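PDB 6X9Z: transmembrane beta-barrels from Synthetic construct, which is designed from scratch to form a small transmembrane beta-barrel, probably spanning a lipid bilayer, with no further activity known. Local coordinates for residues Val12-Gly15 and Thr21-Val24; Tyr30-Ser33 and Phe37-Val40; Tyr60-Ser63 and Glu67-Val70; Val102-Asn107 and Gln112-Gly117. One frame throughout, in Å; residues are numbered along the deposited sequence. Where two conformers were deposited one is given.

Contact 1: residues Val12-Gly15 and Thr21-Val24; sequences VVVG and TVDV
Gly15 and Asp23 hold the tight centre of this contact, an antiparallel hydrogen-bonded pair in the hairpin of strands 8-17 and 22-31. Gly15 N donates a nearly straight hydrogen bond to Asp23 O at 2.7 Å (169° at the hydrogen). The return bond, from Asp23 N to Gly15 O, is also 2.7 Å. Flanking CA-H groups close in on the same oxygens: Val22 CA comes within 3.2 Å of Gly15 O, and Val14 CA within 3.3 Å of Asp23 O.

The face that carries Val14, Val22 and Val24 is looser and lies on the barrel surface. Val22 puts CG1 opposite its own backbone N (chi1 172°), which sends that methyl across to Val14 CG2 at 3.9 Å; the two side chains meet at a slant. Val24 CG1 stays 4.4 Å from Val14 CB, no more than a light touch.

Asp23 points the other way, into the barrel, where Asn17 bonds OD1 and Asn45 bonds OD2; Lys113 makes a long, weak ion pair with OD1. Asp23 and its amide partners inside and Val14, Val22 and Val24 on the surface are consistent with a wall designed to face lipid: the buried carboxylate is gripped by amides, and its charge is probably eased in part by the distant lysine.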
loop_
_atom_site.group_PDB
_atom_site.type_symbol
_atom_site.label_atom_id
_atom_site.label_comp_id
_atom_site.label_asym_id
_atom_site.label_seq_id
_atom_site.Cartn_x
_atom_site.Cartn_y
_atom_site.Cartn_z
ATOM N N VAL A 12 -4.721 -6.396 -1.563
ATOM C CA VAL A 12 -3.751 -7.484 -1.587
ATOM C C VAL A 12 -2.806 -7.224 -2.748
ATOM O O VAL A 12 -3.249 -6.988 -3.877
ATOM C CB VAL A 12 -4.426 -8.864 -1.712
ATOM C CG1 VAL A 12 -5.081 -9.250 -0.395
ATOM C CG2 VAL A 12 -5.457 -8.857 -2.822
ATOM N N VAL A 13 -1.503 -7.227 -2.474
ATOM C CA VAL A 13 -0.524 -6.903 -3.500
ATOM C C VAL A 13 0.613 -7.909 -3.467
ATOM O O VAL A 13 0.913 -8.520 -2.439
ATOM C CB VAL A 13 0.041 -5.471 -3.358
ATOM C CG1 VAL A 13 -1.077 -4.455 -3.366
ATOM C CG2 VAL A 13 0.893 -5.345 -2.100
ATOM N N VAL A 14 1.246 -8.067 -4.623
ATOM C CA VAL A 14 2.476 -8.830 -4.764
ATOM C C VAL A 14 3.564 -7.848 -5.172
ATOM O O VAL A 14 3.397 -7.092 -6.138
ATOM C CB VAL A 14 2.328 -9.969 -5.785
ATOM C CG1 VAL A 14 1.636 -9.475 -7.053
ATOM C CG2 VAL A 14 3.684 -10.570 -6.101
ATOM N N GLY A 15 4.659 -7.838 -4.422
ATOM C CA GLY A 15 5.746 -6.892 -4.626
ATOM C C GLY A 15 7.023 -7.620 -5.000
ATOM O O GLY A 15 7.375 -8.628 -4.383
ATOM N N THR A 21 13.822 -10.846 -4.149
ATOM C CA THR A 21 12.818 -11.433 -3.278
ATOM C C THR A 21 11.439 -10.943 -3.709
ATOM O O THR A 21 11.303 -10.037 -4.535
ATOM C CB THR A 21 13.096 -11.095 -1.810
ATOM O OG1 THR A 21 12.918 -9.690 -1.591
ATOM C CG2 THR A 21 14.517 -11.490 -1.435
ATOM N N VAL A 22 10.407 -11.569 -3.153
ATOM C CA VAL A 22 9.020 -11.290 -3.511
ATOM C C VAL A 22 8.210 -11.192 -2.227
ATOM O O VAL A 22 8.326 -12.055 -1.350
ATOM C CB VAL A 22 8.440 -12.377 -4.440
ATOM C CG1 VAL A 22 6.946 -12.178 -4.638
ATOM C CG2 VAL A 22 9.161 -12.381 -5.786
ATOM N N ASP A 23 7.410 -10.135 -2.107
ATOM C CA ASP A 23 6.489 -9.971 -0.993
ATOM C C ASP A 23 5.057 -10.182 -1.463
ATOM O O ASP A 23 4.705 -9.857 -2.601
ATOM C CB ASP A 23 6.589 -8.576 -0.357
ATOM C CG ASP A 23 7.996 -8.222 0.084
ATOM O OD1 ASP A 23 8.720 -7.583 -0.708
ATOM O OD2 ASP A 23 8.377 -8.568 1.225
ATOM N N VAL A 24 4.234 -10.721 -0.573
ATOM C CA VAL A 24 2.784 -10.674 -0.701
ATOM C C VAL A 24 2.262 -9.953 0.535
ATOM O O VAL A 24 2.554 -10.359 1.666
ATOM C CB VAL A 24 2.167 -12.077 -0.847
ATOM C CG1 VAL A 24 2.446 -12.632 -2.234
ATOM C CG2 VAL A 24 2.717 -13.022 0.206
#

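Contact 2: residues Tyr30-Ser33 and Phe37-Val40; sequences YAVS and FLDV
Val32 and Leu38 meet on the outer surface of a beta hairpin, the turn end of strands 22-31 and 36-45 in the barrel wall. Their side chains cross at about a right angle: Val32 CG1 lies against the branch point of the leucine, 3.7 Å from Leu38 CG, and is nearly as close to Leu38 CD1. Tyr30 starts on the same face as Leu38, but its ring swings away from the neighbouring strand, and the contact with Leu38 on this face is made by Val32.

Phe37 takes the other face. Its ring carbon CG is tucked between the backbone N and the carbonyl carbon (chi1 64°), a setting that leads the ring away from segment 30-33 and into the barrel, where it touches Tyr69 and Lys71 of strand 66-77. Only the root of this side chain serves the hairpin: Phe37 CB sits 3.8 Å from Ala31 CA. Phe37 CB also approaches Tyr30 O to 3.3 Å.

Between the two faces, a reciprocal pair of backbone bonds joins Tyr30 to Leu38. Tyr30 N donates to Leu38 O at 2.9 Å, and Leu38 N donates to Tyr30 O at 2.8 Å.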
loop_
_atom_site.group_PDB
_atom_site.type_symbol
_atom_site.label_atom_id
_atom_site.label_comp_id
_atom_site.label_asym_id
_atom_site.label_seq_id
_atom_site.Cartn_x
_atom_site.Cartn_y
_atom_site.Cartn_z
ATOM N N TYR A 30 -7.289 3.303 5.215
ATOM C CA TYR A 30 -8.450 4.000 5.748
ATOM C C TYR A 30 -8.219 5.498 5.615
ATOM O O TYR A 30 -7.264 6.034 6.186
ATOM C CB TYR A 30 -8.697 3.606 7.205
ATOM C CG TYR A 30 -9.880 4.306 7.831
ATOM C CD1 TYR A 30 -9.696 5.387 8.679
ATOM C CD2 TYR A 30 -11.180 3.894 7.567
ATOM C CE1 TYR A 30 -10.767 6.036 9.248
ATOM C CE2 TYR A 30 -12.261 4.540 8.135
ATOM C CZ TYR A 30 -12.044 5.611 8.975
ATOM O OH TYR A 30 -13.101 6.267 9.554
ATOM N N ALA A 31 -9.085 6.166 4.856
ATOM C CA ALA A 31 -8.994 7.609 4.670
ATOM C C ALA A 31 -9.553 8.299 5.907
ATOM O O ALA A 31 -10.751 8.201 6.191
ATOM C CB ALA A 31 -9.748 8.038 3.414
ATOM N N VAL A 32 -8.686 8.996 6.649
ATOM C CA VAL A 32 -9.106 9.699 7.859
ATOM C C VAL A 32 -9.541 11.133 7.589
ATOM O O VAL A 32 -10.185 11.744 8.455
ATOM C CB VAL A 32 -7.978 9.721 8.909
ATOM C CG1 VAL A 32 -7.544 8.299 9.262
ATOM C CG2 VAL A 32 -6.803 10.527 8.394
ATOM N N SER A 33 -9.208 11.686 6.429
ATOM C CA SER A 33 -9.519 13.067 6.079
ATOM C C SER A 33 -9.579 13.153 4.556
ATOM O O SER A 33 -9.360 12.147 3.868
ATOM C CB SER A 33 -8.471 14.033 6.666
ATOM O OG SER A 33 -7.178 13.782 6.149
ATOM N N PHE A 37 -4.517 9.341 4.900
ATOM C CA PHE A 37 -5.032 8.005 5.137
ATOM C C PHE A 37 -4.045 7.231 5.997
ATOM O O PHE A 37 -2.848 7.527 6.013
ATOM C CB PHE A 37 -5.306 7.251 3.826
ATOM C CG PHE A 37 -4.077 6.986 2.994
ATOM C CD1 PHE A 37 -3.418 5.769 3.077
ATOM C CD2 PHE A 37 -3.598 7.943 2.112
ATOM C CE1 PHE A 37 -2.296 5.522 2.309
ATOM C CE2 PHE A 37 -2.472 7.700 1.346
ATOM C CZ PHE A 37 -1.826 6.487 1.440
ATOM N N LEU A 38 -4.572 6.255 6.726
ATOM C CA LEU A 38 -3.765 5.309 7.475
ATOM C C LEU A 38 -3.657 4.017 6.683
ATOM O O LEU A 38 -4.538 3.675 5.892
ATOM C CB LEU A 38 -4.365 5.039 8.857
ATOM C CG LEU A 38 -4.465 6.283 9.745
ATOM C CD1 LEU A 38 -5.182 5.980 11.056
ATOM C CD2 LEU A 38 -3.083 6.864 10.008
ATOM N N ASP A 39 -2.547 3.314 6.888
ATOM C CA ASP A 39 -2.281 2.062 6.197
ATOM C C ASP A 39 -1.744 1.072 7.215
ATOM O O ASP A 39 -0.802 1.381 7.949
ATOM C CB ASP A 39 -1.282 2.264 5.052
ATOM C CG ASP A 39 -1.247 1.093 4.088
ATOM O OD1 ASP A 39 -1.402 -0.065 4.532
ATOM O OD2 ASP A 39 -1.061 1.329 2.875
ATOM N N VAL A 40 -2.373 -0.093 7.282
ATOM C CA VAL A 40 -1.878 -1.228 8.042
ATOM C C VAL A 40 -1.911 -2.433 7.119
ATOM O O VAL A 40 -2.756 -2.531 6.222
ATOM C CB VAL A 40 -2.702 -1.495 9.321
ATOM C CG1 VAL A 40 -2.615 -0.307 10.270
ATOM C CG2 VAL A 40 -4.151 -1.787 8.966
#

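Contact 3: residues Tyr60-Ser63 and Glu67-Val70; sequences YKVS and EPYV
Glu67 sends CG opposite its backbone N (chi1 178°), while Lys61 sets CG beside its own N (chi1 -62°); both chains then run extended and pass each other at a slant. They touch along their aliphatic lengths, with Lys61 CG 4.0 Å from Glu67 CG. Farther out, Lys61 CE reaches 3.9 Å from Glu67 OE1, but the charged ends do not meet: Lys61 NZ stays 4.9 Å from Glu67 OE1. An alanine here in place of Glu67 would take away the methylenes and the carboxylate, and is likely to leave the Lys61 chain freer to swing and its ammonium without a nearby opposite charge.

Pro68 fills the other side. Val62 CG2 packs on its ring at about a right angle, 3.6 Å from Pro68 CG, and the Tyr60 ring approaches the same carbon obliquely, more loosely. Backbone pairing is thin here, because Pro68 has no N-H to offer. Tyr60 O instead rests 3.0 Å from Pro68 CD, and the one bond across, Tyr60 N to Pro68 O, is weak at 3.4 Å. Pro68 O has a second donor in Ser59 OG.

The site lies where strand 49-59 has ended and the chain turns back into strand 66-77. Val62 and Ser63 both face Leu66, a classic beta bulge. The chemistry implies a barrel rim joined chiefly by van der Waals contact round a proline, with lysine and glutamate attracting each other at a distance, probably only modestly, and no salt bridge to fix them.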
loop_
_atom_site.group_PDB
_atom_site.type_symbol
_atom_site.label_atom_id
_atom_site.label_comp_id
_atom_site.label_asym_id
_atom_site.label_seq_id
_atom_site.Cartn_x
_atom_site.Cartn_y
_atom_site.Cartn_z
ATOM N N TYR A 60 -5.169 11.829 -3.244
ATOM C CA TYR A 60 -6.290 12.566 -3.807
ATOM C C TYR A 60 -6.680 11.894 -5.112
ATOM O O TYR A 60 -5.985 11.003 -5.606
ATOM C CB TYR A 60 -5.953 14.046 -4.035
ATOM C CG TYR A 60 -5.077 14.327 -5.242
ATOM C CD1 TYR A 60 -5.578 15.017 -6.346
ATOM C CD2 TYR A 60 -3.752 13.911 -5.278
ATOM C CE1 TYR A 60 -4.782 15.286 -7.452
ATOM C CE2 TYR A 60 -2.948 14.175 -6.378
ATOM C CZ TYR A 60 -3.465 14.864 -7.458
ATOM O OH TYR A 60 -2.659 15.123 -8.547
ATOM N N LYS A 61 -7.802 12.332 -5.671
ATOM C CA LYS A 61 -8.345 11.759 -6.896
ATOM C C LYS A 61 -8.159 12.755 -8.033
ATOM O O LYS A 61 -8.680 13.874 -7.980
ATOM C CB LYS A 61 -9.813 11.392 -6.712
ATOM C CG LYS A 61 -10.047 10.335 -5.651
ATOM C CD LYS A 61 -11.527 10.023 -5.484
ATOM C CE LYS A 61 -11.737 9.011 -4.368
ATOM N NZ LYS A 61 -13.170 8.775 -4.064
ATOM N N VAL A 62 -7.396 12.350 -9.053
ATOM C CA VAL A 62 -7.261 13.167 -10.254
ATOM C C VAL A 62 -8.528 13.089 -11.086
ATOM O O VAL A 62 -8.913 14.056 -11.755
ATOM C CB VAL A 62 -6.030 12.713 -11.065
ATOM C CG1 VAL A 62 -5.998 13.390 -12.425
ATOM C CG2 VAL A 62 -4.754 13.003 -10.302
ATOM N N SER A 63 -9.201 11.949 -11.036
ATOM C CA SER A 63 -10.395 11.694 -11.830
ATOM C C SER A 63 -11.136 10.534 -11.185
ATOM O O SER A 63 -10.606 9.874 -10.280
ATOM C CB SER A 63 -10.032 11.374 -13.290
ATOM O OG SER A 63 -9.171 10.250 -13.354
ATOM N N GLU A 67 -6.472 7.586 -8.770
ATOM C CA GLU A 67 -6.300 8.077 -7.405
ATOM C C GLU A 67 -4.847 7.886 -6.995
ATOM O O GLU A 67 -4.468 6.837 -6.459
ATOM C CB GLU A 67 -7.241 7.367 -6.431
ATOM C CG GLU A 67 -7.051 7.816 -4.989
ATOM C CD GLU A 67 -8.064 7.222 -4.033
ATOM O OE1 GLU A 67 -8.867 6.362 -4.451
ATOM O OE2 GLU A 67 -8.059 7.622 -2.851
ATOM N N PRO A 68 -4.000 8.883 -7.237
ATOM C CA PRO A 68 -2.593 8.769 -6.845
ATOM C C PRO A 68 -2.435 8.852 -5.335
ATOM O O PRO A 68 -3.279 9.395 -4.622
ATOM C CB PRO A 68 -1.931 9.969 -7.533
ATOM C CG PRO A 68 -2.942 10.474 -8.535
ATOM C CD PRO A 68 -4.274 10.129 -7.969
ATOM N N TYR A 69 -1.320 8.308 -4.849
ATOM C CA TYR A 69 -1.015 8.386 -3.429
ATOM C C TYR A 69 0.487 8.264 -3.228
ATOM O O TYR A 69 1.190 7.640 -4.027
ATOM C CB TYR A 69 -1.750 7.302 -2.622
ATOM C CG TYR A 69 -1.305 5.888 -2.912
ATOM C CD1 TYR A 69 -0.322 5.279 -2.142
ATOM C CD2 TYR A 69 -1.866 5.159 -3.954
ATOM C CE1 TYR A 69 0.094 3.990 -2.400
ATOM C CE2 TYR A 69 -1.455 3.863 -4.221
ATOM C CZ TYR A 69 -0.473 3.287 -3.439
ATOM O OH TYR A 69 -0.059 2.002 -3.697
ATOM N N VAL A 70 0.967 8.896 -2.165
ATOM C CA VAL A 70 2.310 8.682 -1.646
ATOM C C VAL A 70 2.152 8.297 -0.183
ATOM O O VAL A 70 1.247 8.787 0.500
ATOM C CB VAL A 70 3.211 9.927 -1.818
ATOM C CG1 VAL A 70 2.634 11.125 -1.085
ATOM C CG2 VAL A 70 4.648 9.643 -1.365
#

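Contact 4: residues Val102-Asn107 and Gln112-Gly117; sequences VEYGWN and QKVAIG
The Tyr104 ring meets Val114 CG2 at its edge, close to the ring plane and 4.1 Å from CD2, while Lys113 O and Gln112 CB come up to it obliquely. The Gln112 side chain runs alongside the ring and points the same way, its amide plane turned just 24° from the aromatic plane; Tyr104 OH approaches Gln112 CG to 3.1 Å. Tyr104 CG stands opposite the backbone N (chi1 172°), and this draws the ring over toward strand 112-121. Trp106 does the reverse: it touches Gln112 with CB alone; its indole turns away, and the side chain touches Ala86 of strand 82-93.

On the face toward the barrel interior, Gly105 is paired with Lys113. Lys113 CG lies 3.5 Å from Gly105 O, and a CB on this glycine would come tight against the same CG. Glu103 extends from the same face to bond Tyr69 OH through OE1, and its carboxylate does not contact the lysine amine.

Two reciprocal pairs of backbone bonds fix the register. Ala115 N donates to Glu103 O at 2.9 Å, and Lys113 N donates to Gly105 O at 2.7 Å. Val102 and Ile116 continue the outer face. This is an antiparallel hairpin of a closed barrel, with Tyr104, Trp106, Val102, Val114 and Ile116 on the outer face and Glu103 and Lys113 turned inward, consistent with a transmembrane beta-barrel.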
loop_
_atom_site.group_PDB
_atom_site.type_symbol
_atom_site.label_atom_id
_atom_site.label_comp_id
_atom_site.label_asym_id
_atom_site.label_seq_id
_atom_site.Cartn_x
_atom_site.Cartn_y
_atom_site.Cartn_z
ATOM N N VAL A 102 -1.123 -0.249 -8.259
ATOM C CA VAL A 102 0.283 -0.345 -8.623
ATOM C C VAL A 102 1.047 0.630 -7.745
ATOM O O VAL A 102 0.575 1.740 -7.468
ATOM C CB VAL A 102 0.524 -0.055 -10.119
ATOM C CG1 VAL A 102 -0.251 -1.041 -10.976
ATOM C CG2 VAL A 102 0.140 1.374 -10.464
ATOM N N GLU A 103 2.217 0.207 -7.289
ATOM C CA GLU A 103 2.956 0.982 -6.309
ATOM C C GLU A 103 4.442 0.750 -6.499
ATOM O O GLU A 103 4.896 -0.396 -6.528
ATOM C CB GLU A 103 2.542 0.598 -4.890
ATOM C CG GLU A 103 3.406 1.207 -3.817
ATOM C CD GLU A 103 2.869 0.935 -2.439
ATOM O OE1 GLU A 103 1.628 0.879 -2.291
ATOM O OE2 GLU A 103 3.684 0.771 -1.508
ATOM N N TYR A 104 5.185 1.839 -6.635
ATOM C CA TYR A 104 6.634 1.810 -6.550
ATOM C C TYR A 104 7.034 2.218 -5.140
ATOM O O TYR A 104 6.560 3.238 -4.627
ATOM C CB TYR A 104 7.265 2.742 -7.582
ATOM C CG TYR A 104 8.754 2.892 -7.420
ATOM C CD1 TYR A 104 9.301 4.065 -6.918
ATOM C CD2 TYR A 104 9.614 1.857 -7.759
ATOM C CE1 TYR A 104 10.664 4.206 -6.768
ATOM C CE2 TYR A 104 10.978 1.987 -7.608
ATOM C CZ TYR A 104 11.498 3.161 -7.113
ATOM O OH TYR A 104 12.857 3.296 -6.965
ATOM N N GLY A 105 7.887 1.414 -4.508
ATOM C CA GLY A 105 8.263 1.661 -3.134
ATOM C C GLY A 105 9.746 1.439 -2.921
ATOM O O GLY A 105 10.401 0.692 -3.651
ATOM N N TRP A 106 10.268 2.114 -1.902
ATOM C CA TRP A 106 11.654 1.958 -1.497
ATOM C C TRP A 106 11.719 1.773 0.013
ATOM O O TRP A 106 10.842 2.230 0.751
ATOM C CB TRP A 106 12.525 3.152 -1.945
ATOM C CG TRP A 106 12.102 4.497 -1.437
ATOM C CD1 TRP A 106 11.266 5.382 -2.057
ATOM C CD2 TRP A 106 12.520 5.126 -0.219
ATOM N NE1 TRP A 106 11.128 6.518 -1.293
ATOM C CE2 TRP A 106 11.887 6.385 -0.160
ATOM C CE3 TRP A 106 13.360 4.742 0.831
ATOM C CZ2 TRP A 106 12.070 7.264 0.908
ATOM C CZ3 TRP A 106 13.542 5.614 1.890
ATOM C CH2 TRP A 106 12.900 6.863 1.920
ATOM N N ASN A 107 12.763 1.080 0.458
ATOM C CA ASN A 107 12.913 0.726 1.863
ATOM C C ASN A 107 14.215 1.291 2.418
ATOM O O ASN A 107 14.820 2.177 1.814
ATOM C CB ASN A 107 12.874 -0.796 2.039
ATOM C CG ASN A 107 11.763 -1.452 1.230
ATOM O OD1 ASN A 107 10.662 -1.676 1.732
ATOM N ND2 ASN A 107 12.052 -1.764 -0.028
ATOM N N GLN A 112 14.523 -1.237 -3.492
ATOM C CA GLN A 112 13.324 -0.760 -4.167
ATOM C C GLN A 112 12.433 -1.932 -4.553
ATOM O O GLN A 112 12.886 -3.072 -4.683
ATOM C CB GLN A 112 13.672 0.048 -5.423
ATOM C CG GLN A 112 14.477 1.302 -5.158
ATOM C CD GLN A 112 15.936 1.145 -5.534
ATOM O OE1 GLN A 112 16.288 0.313 -6.371
ATOM N NE2 GLN A 112 16.794 1.943 -4.913
ATOM N N LYS A 113 11.152 -1.636 -4.751
ATOM C CA LYS A 113 10.194 -2.679 -5.075
ATOM C C LYS A 113 9.092 -2.115 -5.954
ATOM O O LYS A 113 8.754 -0.930 -5.880
ATOM C CB LYS A 113 9.586 -3.300 -3.813
ATOM C CG LYS A 113 8.747 -2.340 -2.991
ATOM C CD LYS A 113 8.192 -3.012 -1.741
ATOM C CE LYS A 113 7.226 -4.130 -2.097
ATOM N NZ LYS A 113 6.488 -4.622 -0.899
ATOM N N VAL A 114 8.545 -2.985 -6.797
ATOM C CA VAL A 114 7.345 -2.708 -7.572
ATOM C C VAL A 114 6.297 -3.722 -7.147
ATOM O O VAL A 114 6.568 -4.927 -7.123
ATOM C CB VAL A 114 7.613 -2.776 -9.084
ATOM C CG1 VAL A 114 6.311 -2.717 -9.864
ATOM C CG2 VAL A 114 8.536 -1.639 -9.498
ATOM N N ALA A 115 5.116 -3.233 -6.782
ATOM C CA ALA A 115 4.035 -4.081 -6.312
ATOM C C ALA A 115 2.773 -3.800 -7.113
ATOM O O ALA A 115 2.457 -2.642 -7.408
ATOM C CB ALA A 115 3.767 -3.870 -4.818
ATOM N N ILE A 116 2.070 -4.869 -7.477
ATOM C CA ILE A 116 0.794 -4.787 -8.171
ATOM C C ILE A 116 -0.221 -5.601 -7.385
ATOM O O ILE A 116 0.125 -6.576 -6.708
ATOM C CB ILE A 116 0.886 -5.286 -9.627
ATOM C CG1 ILE A 116 1.358 -6.741 -9.655
ATOM C CG2 ILE A 116 1.814 -4.395 -10.440
ATOM C CD1 ILE A 116 1.455 -7.327 -11.045
ATOM N N GLY A 117 -1.478 -5.190 -7.471
ATOM C CA GLY A 117 -2.519 -5.859 -6.718
ATOM C C GLY A 117 -3.860 -5.210 -6.972
ATOM O O GLY A 117 -4.027 -4.430 -7.910
#

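From the N terminus, contact 1 closes the turn between strands 8-17 and 22-31. Strand 22-31 then runs along the wall to contact 2, which closes the next turn on the opposite side of the chain's centre. Contact 3 closes the turn between strands 49-59 and 66-77, and contact 4 the last hairpin, 98-106 with 112-121. The four follow in series; none nests in or crosses another. Closure of the barrel brings distant ones together: contacts 1 and 4 abut where strand 112-121 meets strand 8-17, Val14 N lying 2.8 Å from Ile116 O. Inside the barrel, side chains of contact 2 touch those of contact 3, and contact 3 in turn is tied to contact 4.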